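Local coordinates for protein myosin-I heavy chain (Dictyostelium discoideum, PDB 5EJY) that works as an actin-based ATPase motor in the early steps of phagocytosis and in adhesion, here represented by the first MyTH4-FERM module of its tail, at residues A[3-8]-A[169-174]; A[124-129]-A[148-153]. All blocks are in the same frame, centred on the assembly; numbering follows the deposited sequence.

Both contacts lie in the helical MyTH4 part of the module, their centres about 12 Å apart. Interaction 1 lays the N-terminal segment 3-8 on helix 161-180, with three of its five touching residues buried and Gln4 exposed; interaction 2 joins helices 119-133 and 143-155, with four of five buried and none exposed. The chemistry follows the setting. A loop without regular structure is caught by a tyrosine hydroxyl through hydrogen bonds, whereas two helices meet through van der Waals contacts of an indole with a phenol, a leucine and a threonine, without a hydrogen bond between them. They adjoin: Lys151, from segment 148-153, hydrogen-bonds to Gln4 OE1 and Leu6 O of interaction 1, and Ile129 packs on Ser170.

Interaction 1. Residues A[3-8]-A[169-174]; sequences PQILND and ASYFIL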
loop_
_atom_site.group_PDB
_atom_site.type_symbol
_atom_site.label_atom_id
_atom_site.label_comp_id
_atom_site.label_asym_id
_atom_site.label_seq_id
_atom_site.Cartn_x
_atom_site.Cartn_y
_atom_site.Cartn_z
ATOM N N PRO A 3 -11.449 19.480 7.723
ATOM C CA PRO A 3 -12.038 20.729 7.228
ATOM C C PRO A 3 -13.197 20.472 6.268
ATOM O O PRO A 3 -13.114 19.591 5.410
ATOM C CB PRO A 3 -10.873 21.393 6.483
ATOM C CG PRO A 3 -9.928 20.290 6.172
ATOM C CD PRO A 3 -10.041 19.339 7.322
ATOM N N GLN A 4 -14.277 21.232 6.421
ATOM C CA GLN A 4 -15.419 21.109 5.535
ATOM C C GLN A 4 -15.013 21.440 4.104
ATOM O O GLN A 4 -14.126 22.261 3.868
ATOM C CB GLN A 4 -16.547 22.040 5.988
ATOM C CG GLN A 4 -17.116 21.690 7.346
ATOM C CD GLN A 4 -17.844 20.368 7.341
ATOM O OE1 GLN A 4 -18.568 20.054 6.397
ATOM N NE2 GLN A 4 -17.653 19.580 8.390
ATOM N N ILE A 5 -15.653 20.780 3.149
ATOM C CA ILE A 5 -15.464 21.116 1.747
ATOM C C ILE A 5 -16.291 22.374 1.489
ATOM O O ILE A 5 -15.933 23.219 0.666
ATOM C CB ILE A 5 -15.948 19.974 0.831
ATOM C CG1 ILE A 5 -15.126 18.704 1.084
ATOM C CG2 ILE A 5 -15.835 20.375 -0.630
ATOM C CD1 ILE A 5 -15.888 17.425 0.790
ATOM N N LEU A 6 -17.392 22.477 2.224
ATOM C CA LEU A 6 -18.322 23.592 2.103
ATOM C C LEU A 6 -18.982 23.851 3.450
ATOM O O LEU A 6 -19.460 22.917 4.098
ATOM C CB LEU A 6 -19.406 23.250 1.081
ATOM C CG LEU A 6 -20.219 24.433 0.567
ATOM C CD1 LEU A 6 -19.281 25.383 -0.150
ATOM C CD2 LEU A 6 -21.307 23.960 -0.361
ATOM N N ASN A 7 -19.016 25.110 3.874
ATOM C CA ASN A 7 -19.745 25.479 5.092
ATOM C C ASN A 7 -21.262 25.368 4.929
ATOM O O ASN A 7 -21.788 25.554 3.831
ATOM C CB ASN A 7 -19.384 26.901 5.517
ATOM C CG ASN A 7 -17.920 27.052 5.849
ATOM O OD1 ASN A 7 -17.312 26.168 6.458
ATOM N ND2 ASN A 7 -17.337 28.176 5.443
ATOM N N ASP A 8 -21.969 25.081 6.022
ATOM C CA ASP A 8 -23.425 24.998 5.965
ATOM C C ASP A 8 -24.011 26.273 5.352
ATOM O O ASP A 8 -25.024 26.231 4.658
ATOM C CB ASP A 8 -24.033 24.766 7.359
ATOM C CG ASP A 8 -23.936 23.311 7.818
ATOM O OD1 ASP A 8 -23.790 22.403 6.968
ATOM O OD2 ASP A 8 -24.025 23.075 9.043
ATOM N N ALA A 169 -21.038 8.970 4.156
ATOM C CA ALA A 169 -19.753 8.306 3.872
ATOM C C ALA A 169 -19.081 8.890 2.625
ATOM O O ALA A 169 -17.844 8.922 2.526
ATOM C CB ALA A 169 -19.951 6.814 3.728
ATOM N N SER A 170 -19.897 9.358 1.680
ATOM C CA SER A 170 -19.380 9.992 0.463
ATOM C C SER A 170 -18.746 11.323 0.796
ATOM O O SER A 170 -17.668 11.629 0.325
ATOM C CB SER A 170 -20.488 10.223 -0.569
ATOM O OG SER A 170 -21.007 9.003 -1.053
ATOM N N TYR A 171 -19.425 12.131 1.606
ATOM C CA TYR A 171 -18.868 13.421 1.983
ATOM C C TYR A 171 -17.557 13.240 2.735
ATOM O O TYR A 171 -16.579 13.942 2.481
ATOM C CB TYR A 171 -19.862 14.198 2.867
ATOM C CG TYR A 171 -19.435 15.625 3.110
ATOM C CD1 TYR A 171 -19.655 16.601 2.154
ATOM C CD2 TYR A 171 -18.813 15.998 4.297
ATOM C CE1 TYR A 171 -19.272 17.912 2.367
ATOM C CE2 TYR A 171 -18.427 17.306 4.522
ATOM C CZ TYR A 171 -18.662 18.261 3.551
ATOM O OH TYR A 171 -18.279 19.568 3.747
ATOM N N PHE A 172 -17.554 12.308 3.680
ATOM C CA PHE A 172 -16.355 12.059 4.476
ATOM C C PHE A 172 -15.189 11.552 3.598
ATOM O O PHE A 172 -14.057 11.999 3.748
ATOM C CB PHE A 172 -16.661 11.061 5.593
ATOM C CG PHE A 172 -15.502 10.828 6.532
ATOM C CD1 PHE A 172 -14.987 11.867 7.296
ATOM C CD2 PHE A 172 -14.925 9.573 6.643
ATOM C CE1 PHE A 172 -13.912 11.654 8.157
ATOM C CE2 PHE A 172 -13.842 9.354 7.505
ATOM C CZ PHE A 172 -13.340 10.393 8.260
ATOM N N ILE A 173 -15.456 10.645 2.674
ATOM C CA ILE A 173 -14.319 10.147 1.853
ATOM C C ILE A 173 -13.767 11.267 0.947
ATOM O O ILE A 173 -12.572 11.318 0.652
ATOM C CB ILE A 173 -14.647 8.825 1.095
ATOM C CG1 ILE A 173 -13.354 8.035 0.782
ATOM C CG2 ILE A 173 -15.441 9.080 -0.186
ATOM C CD1 ILE A 173 -12.680 7.480 2.017
ATOM N N LEU A 174 -14.613 12.209 0.535
ATOM C CA LEU A 174 -14.083 13.339 -0.235
ATOM C C LEU A 174 -13.137 14.156 0.633
ATOM O O LEU A 174 -12.106 14.608 0.155
ATOM C CB LEU A 174 -15.187 14.257 -0.775
ATOM C CG LEU A 174 -16.077 13.828 -1.943
ATOM C CD1 LEU A 174 -17.034 14.988 -2.277
ATOM C CD2 LEU A 174 -15.260 13.448 -3.164
#
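Tyr171 reaches out from helix 161-180 and presents its hydroxyl to the N-terminal segment, where Gln4, Ile5 and Leu6 all use it. The hydroxyl gives its proton to the side-chain amide of Gln4, with OH 2.7 Å from OE1. It approaches above the carbonyl plane, 37° out of it, while the amide plane and the phenol ring are 15° apart. In return, the hydroxyl accepts a backbone hydrogen bond: Ile5 N lies 3.0 Å from Tyr171 OH, and this bond is clearly bent at the hydrogen. Leu6 N adds a weak third bond, 3.4 Å from the same OH. Tyrosine suits this place because one group both donates and accepts at the end of a long rigid ring. With CG anti to the backbone N (chi1 -171°), that ring extends from the helix as far as the segment.

Gln4 OE1 takes a second hydrogen bond from Lys151 of helix 143-155, which also holds Leu6 O and forms a salt bridge with Asp8; its charge would be expected to polarise the glutamine carbonyl.

Next to this polar cluster, Ile5 supplies the apolar part. Its CD1 methyl lies over one face of the Tyr171 ring, 4.1 Å from the centroid and displaced toward the rim, in a CH-pi contact. The same methyl touches Leu174 CB at 3.6 Å, one helical turn along from Tyr171. A slender isoleucine tip can thus fit against the aromatic face and the leucine together.

The arrangement is that of an irregular N-terminal segment packed on the outside of a helical bundle: the hydroxyl of buried Tyr171 holds the Gln4 side chain and the backbone N-H of Ile5, and more weakly that of Leu6, fastening the segment to helix 161-180 of the MyTH4 domain.

Interaction 2. Residues A[124-129]-A[148-153]; sequences RVWELI and AYLKTT
Trp126 of helix 119-133 brings the far end of its indole against Tyr149, Leu150 and Thr153 of helix 143-155. The indole and phenol planes are nearly parallel, only 8° apart, but slid so far that the six-membered rings barely overlap, their centroids 5.8 Å apart. They meet near their rims, Trp126 CZ2 being 3.6 Å from Tyr149 CE2. Leu150 meets the indole differently: its branched end offers the CD2 methyl to the edge, in the ring plane, 3.5 Å from CZ3. From within its own helix, Ile129 lays CD1 over one indole face.

Thr153 comes from the opposite direction, bringing OG1, oblique to the indole, and CG2 against CZ2 and CH2. Its OG1, beside the backbone N (chi1 -62°), donates to Tyr149 O one turn back at 2.8 Å and lies over the centre of the tyrosine ring. A threonine can do this while its methyl packs on the indole. Replacing it with an alanine would probably open a gap beside Trp126 CZ2 and leave Tyr149 O without its second donor.

The axes of segments 124-129 and 148-153 come no nearer than 13.7 Å, a span that a large flat tryptophan can bridge; Val163 and Ala167 of helix 161-180 also touch it. Neither hydroxyl bonds to Trp126: Tyr149 OH pairs with Ser113 and Thr153 OG1 with Tyr149 O, which implies that shape and dispersion forces join the two MyTH4 helices.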
loop_
_atom_site.group_PDB
_atom_site.type_symbol
_atom_site.label_atom_id
_atom_site.label_comp_id
_atom_site.label_asym_id
_atom_site.label_seq_id
_atom_site.Cartn_x
_atom_site.Cartn_y
_atom_site.Cartn_z
ATOM N N ARG A 124 -29.282 2.459 -5.173
ATOM C CA ARG A 124 -28.249 2.105 -6.145
ATOM C C ARG A 124 -27.467 3.315 -6.648
ATOM O O ARG A 124 -26.239 3.244 -6.808
ATOM C CB ARG A 124 -28.862 1.362 -7.333
ATOM C CG ARG A 124 -29.237 -0.071 -7.016
ATOM C CD ARG A 124 -27.992 -0.882 -6.708
ATOM N NE ARG A 124 -28.313 -2.229 -6.256
ATOM C CZ ARG A 124 -28.805 -3.178 -7.047
ATOM N NH1 ARG A 124 -29.036 -2.916 -8.327
ATOM N NH2 ARG A 124 -29.072 -4.384 -6.558
ATOM N N VAL A 125 -28.164 4.413 -6.925
ATOM C CA VAL A 125 -27.476 5.608 -7.405
ATOM C C VAL A 125 -26.551 6.137 -6.316
ATOM O O VAL A 125 -25.445 6.569 -6.605
ATOM C CB VAL A 125 -28.428 6.750 -7.835
ATOM C CG1 VAL A 125 -27.608 7.935 -8.365
ATOM C CG2 VAL A 125 -29.395 6.275 -8.896
ATOM N N TRP A 126 -26.996 6.091 -5.062
ATOM C CA TRP A 126 -26.162 6.597 -3.971
ATOM C C TRP A 126 -24.937 5.703 -3.691
ATOM O O TRP A 126 -23.883 6.198 -3.279
ATOM C CB TRP A 126 -26.994 6.889 -2.714
ATOM C CG TRP A 126 -27.631 8.248 -2.795
ATOM C CD1 TRP A 126 -28.916 8.545 -3.185
ATOM C CD2 TRP A 126 -26.992 9.501 -2.539
ATOM N NE1 TRP A 126 -29.112 9.904 -3.162
ATOM C CE2 TRP A 126 -27.948 10.515 -2.770
ATOM C CE3 TRP A 126 -25.704 9.864 -2.127
ATOM C CZ2 TRP A 126 -27.656 11.868 -2.596
ATOM C CZ3 TRP A 126 -25.412 11.202 -1.961
ATOM C CH2 TRP A 126 -26.385 12.193 -2.190
ATOM N N GLU A 127 -25.071 4.407 -3.949
ATOM C CA GLU A 127 -23.912 3.511 -3.965
ATOM C C GLU A 127 -22.901 3.930 -5.040
ATOM O O GLU A 127 -21.696 3.941 -4.786
ATOM C CB GLU A 127 -24.340 2.067 -4.195
ATOM C CG GLU A 127 -25.072 1.434 -2.991
ATOM C CD GLU A 127 -25.719 0.100 -3.324
ATOM O OE1 GLU A 127 -25.658 -0.313 -4.499
ATOM O OE2 GLU A 127 -26.303 -0.531 -2.412
ATOM N N LEU A 128 -23.399 4.244 -6.240
ATOM C CA LEU A 128 -22.563 4.768 -7.319
ATOM C C LEU A 128 -21.883 6.067 -6.939
ATOM O O LEU A 128 -20.708 6.269 -7.235
ATOM C CB LEU A 128 -23.387 5.000 -8.585
ATOM C CG LEU A 128 -23.902 3.747 -9.290
ATOM C CD1 LEU A 128 -24.791 4.118 -10.484
ATOM C CD2 LEU A 128 -22.722 2.876 -9.739
ATOM N N ILE A 129 -22.635 6.967 -6.310
ATOM C CA ILE A 129 -22.069 8.222 -5.842
ATOM C C ILE A 129 -20.899 7.939 -4.896
ATOM O O ILE A 129 -19.831 8.548 -4.993
ATOM C CB ILE A 129 -23.167 9.094 -5.161
ATOM C CG1 ILE A 129 -24.006 9.809 -6.230
ATOM C CG2 ILE A 129 -22.560 10.130 -4.247
ATOM C CD1 ILE A 129 -25.350 10.418 -5.672
ATOM N N ALA A 148 -22.688 20.810 -1.839
ATOM C CA ALA A 148 -23.952 21.347 -1.316
ATOM C C ALA A 148 -25.034 20.281 -1.407
ATOM O O ALA A 148 -25.855 20.098 -0.497
ATOM C CB ALA A 148 -24.352 22.606 -2.086
ATOM N N TYR A 149 -25.018 19.549 -2.511
ATOM C CA TYR A 149 -25.991 18.495 -2.733
ATOM C C TYR A 149 -25.878 17.395 -1.671
ATOM O O TYR A 149 -26.891 16.905 -1.165
ATOM C CB TYR A 149 -25.814 17.918 -4.140
ATOM C CG TYR A 149 -26.848 16.886 -4.501
ATOM C CD1 TYR A 149 -28.176 17.250 -4.695
ATOM C CD2 TYR A 149 -26.502 15.557 -4.660
ATOM C CE1 TYR A 149 -29.129 16.314 -5.034
ATOM C CE2 TYR A 149 -27.441 14.608 -4.997
ATOM C CZ TYR A 149 -28.764 15.000 -5.181
ATOM O OH TYR A 149 -29.720 14.079 -5.509
ATOM N N LEU A 150 -24.644 17.018 -1.336
ATOM C CA LEU A 150 -24.397 16.013 -0.300
ATOM C C LEU A 150 -24.929 16.473 1.063
ATOM O O LEU A 150 -25.628 15.744 1.742
ATOM C CB LEU A 150 -22.888 15.734 -0.174
ATOM C CG LEU A 150 -22.224 14.948 -1.309
ATOM C CD1 LEU A 150 -20.731 14.776 -1.039
ATOM C CD2 LEU A 150 -22.898 13.599 -1.454
ATOM N N LYS A 151 -24.547 17.672 1.468
ATOM C CA LYS A 151 -24.890 18.145 2.803
ATOM C C LYS A 151 -26.399 18.320 2.936
ATOM O O LYS A 151 -26.994 17.946 3.953
ATOM C CB LYS A 151 -24.150 19.445 3.120
ATOM C CG LYS A 151 -22.647 19.313 3.059
ATOM C CD LYS A 151 -21.933 20.450 3.767
ATOM C CE LYS A 151 -21.921 20.238 5.278
ATOM N NZ LYS A 151 -21.109 21.291 5.961
ATOM N N THR A 152 -27.027 18.870 1.903
ATOM C CA THR A 152 -28.485 18.982 1.907
ATOM C C THR A 152 -29.105 17.606 2.092
ATOM O O THR A 152 -30.067 17.429 2.848
ATOM C CB THR A 152 -29.020 19.604 0.606
ATOM O OG1 THR A 152 -28.536 20.947 0.486
ATOM C CG2 THR A 152 -30.544 19.614 0.607
ATOM N N THR A 153 -28.550 16.616 1.405
ATOM C CA THR A 153 -29.081 15.262 1.512
ATOM C C THR A 153 -28.903 14.709 2.927
ATOM O O THR A 153 -29.798 14.053 3.470
ATOM C CB THR A 153 -28.397 14.323 0.522
ATOM O OG1 THR A 153 -28.663 14.767 -0.816
ATOM C CG2 THR A 153 -28.907 12.910 0.699
#